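PDB 3RF2: small ribosomal subunit protein uS8 from Aquifex aeolicus, which probably binds directly to the central domain of 16S rRNA and helps coordinate assembly of the platform of the 30S subunit. Local coordinates for residues G147-D151 with H152-R156. Residues are numbered along the deposited sequence; the frame is centred on the assembly and turned at random.
Sequences GVMTD and HEARR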
loop_
_atom_site.group_PDB
_atom_site.type_symbol
_atom_site.label_atom_id
_atom_site.label_comp_id
_atom_site.label_asym_id
_atom_site.label_seq_id
_atom_site.Cartn_x
_atom_site.Cartn_y
_atom_site.Cartn_z
ATOM N N GLY A 147 3.404 16.301 3.178
ATOM C CA GLY A 147 3.185 14.880 3.376
ATOM C C GLY A 147 2.267 14.258 2.330
ATOM O O GLY A 147 1.735 14.943 1.451
ATOM N N VAL A 148 2.096 12.942 2.442
ATOM C CA VAL A 148 1.365 12.134 1.481
ATOM C C VAL A 148 -0.066 12.036 1.965
ATOM O O VAL A 148 -0.294 11.662 3.111
ATOM C CB VAL A 148 1.988 10.725 1.397
ATOM C CG1 VAL A 148 1.185 9.815 0.483
ATOM C CG2 VAL A 148 3.436 10.813 0.921
ATOM N N MET A 149 -1.032 12.369 1.108
ATOM C CA MET A 149 -2.420 12.507 1.549
ATOM C C MET A 149 -3.390 12.360 0.382
ATOM O O MET A 149 -2.969 12.189 -0.759
ATOM C CB MET A 149 -2.614 13.876 2.204
ATOM C CG MET A 149 -2.140 15.036 1.319
ATOM S SD MET A 149 -2.514 16.691 1.947
ATOM C CE MET A 149 -1.267 16.878 3.232
ATOM N N THR A 150 -4.686 12.452 0.661
ATOM C CA THR A 150 -5.673 12.306 -0.394
ATOM C C THR A 150 -5.826 13.591 -1.172
ATOM O O THR A 150 -5.317 14.644 -0.777
ATOM C CB THR A 150 -7.052 11.861 0.131
ATOM O OG1 THR A 150 -7.585 12.860 1.006
ATOM C CG2 THR A 150 -6.934 10.561 0.886
ATOM N N ASP A 151 -6.507 13.491 -2.305
ATOM C CA ASP A 151 -6.808 14.672 -3.083
ATOM C C ASP A 151 -7.707 15.565 -2.249
ATOM O O ASP A 151 -7.500 16.767 -2.174
ATOM C CB ASP A 151 -7.464 14.307 -4.420
ATOM C CG ASP A 151 -8.679 13.392 -4.241
ATOM O OD1 ASP A 151 -8.508 12.264 -3.738
ATOM O OD2 ASP A 151 -9.791 13.804 -4.604
ATOM N N HIS A 152 -8.686 14.966 -1.586
ATOM C CA HIS A 152 -9.578 15.733 -0.728
ATOM C C HIS A 152 -8.795 16.576 0.276
ATOM O O HIS A 152 -9.083 17.757 0.470
ATOM C CB HIS A 152 -10.579 14.818 -0.012
ATOM C CG HIS A 152 -11.509 15.548 0.905
ATOM N ND1 HIS A 152 -11.197 15.825 2.222
ATOM C CD2 HIS A 152 -12.742 16.075 0.698
ATOM C CE1 HIS A 152 -12.193 16.485 2.782
ATOM N NE2 HIS A 152 -13.145 16.651 1.876
ATOM N N GLU A 153 -7.795 15.982 0.910
ATOM C CA GLU A 153 -7.027 16.720 1.907
ATOM C C GLU A 153 -6.121 17.765 1.261
ATOM O O GLU A 153 -6.012 18.888 1.756
ATOM C CB GLU A 153 -6.239 15.766 2.806
ATOM C CG GLU A 153 -7.149 14.897 3.661
ATOM C CD GLU A 153 -6.429 13.742 4.331
ATOM O OE1 GLU A 153 -5.444 13.214 3.755
ATOM O OE2 GLU A 153 -6.861 13.361 5.442
ATOM N N ALA A 154 -5.479 17.404 0.154
ATOM C CA ALA A 154 -4.648 18.365 -0.563
ATOM C C ALA A 154 -5.474 19.602 -0.897
ATOM O O ALA A 154 -5.022 20.726 -0.684
ATOM C CB ALA A 154 -4.062 17.747 -1.826
ATOM N N ARG A 155 -6.689 19.398 -1.403
ATOM C CA ARG A 155 -7.566 20.525 -1.719
ATOM C C ARG A 155 -7.859 21.353 -0.474
ATOM O O ARG A 155 -7.716 22.579 -0.482
ATOM C CB ARG A 155 -8.880 20.069 -2.371
ATOM C CG ARG A 155 -8.807 19.911 -3.890
ATOM C CD ARG A 155 -10.146 19.490 -4.472
ATOM N NE ARG A 155 -9.964 18.467 -5.489
ATOM C CZ ARG A 155 -10.143 17.166 -5.285
ATOM N NH1 ARG A 155 -10.537 16.716 -4.096
ATOM N NH2 ARG A 155 -9.933 16.313 -6.280
ATOM N N ARG A 156 -8.267 20.679 0.598
ATOM C CA ARG A 156 -8.613 21.360 1.837
ATOM C C ARG A 156 -7.435 22.196 2.307
ATOM O O ARG A 156 -7.605 23.315 2.790
ATOM C CB ARG A 156 -9.018 20.355 2.917
ATOM C CG ARG A 156 -9.472 21.001 4.224
ATOM C CD ARG A 156 -9.797 19.973 5.307
ATOM N NE ARG A 156 -8.620 19.549 6.060
ATOM C CZ ARG A 156 -8.091 18.330 6.009
ATOM N NH1 ARG A 156 -8.634 17.395 5.235
ATOM N NH2 ARG A 156 -7.020 18.042 6.741
#
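Thr150 and Glu153 bond to each other reciprocally where strand 149-150 passes into helix 151-156. Thr150 OG1 accepts from Glu153 N at 3.1 Å; the hydroxyl reaches that amide because chi1 of 63° sets it between the backbone N and the carbonyl carbon. In return, Glu153 OE1 receives Thr150 N at 3.3 Å, a long but straight bond (173° at the hydrogen) that enters on the anti side of the carboxylate, tilted from its plane. The other carboxylate oxygen, OE2, forms a salt bridge with Lys42 of helix 31-43, which probably helps fix the rotation of the group.

Backbone bonds continue the first turn: Ala154 N reaches Thr150 O at 2.9 Å, and Arg155 N reaches Asp151 O at the same length.

The charged pair lies one turn apart, its two side chains running alongside each other. Both terminal nitrogens of Arg155, NH1 and NH2, meet the single oxygen Asp151 OD2, each at 3.0 Å. The carboxylate and guanidinium planes stand 86° apart, so this is no coplanar two-oxygen pairing, and both N-H bonds are clearly bent. Asp151 OD1 instead accepts from Ala140 N, tying the helix start to strand 139-144, while Arg155 also binds Met130 O and makes a cation-pi contact with Tyr132. Replacing Arg155 with a leucine would probably leave Asp151 OD2 without its charged mate and Met130 O without this donor.

Apolar contact is slight: Met149 SD approaches Ala154 CB at 4.2 Å.

Together, the reciprocal bonds define a capping box, with Thr150 as N-cap, at the junction where strand 149-150, antiparallel to strand 139-144, runs into helix 151-156 of uS8.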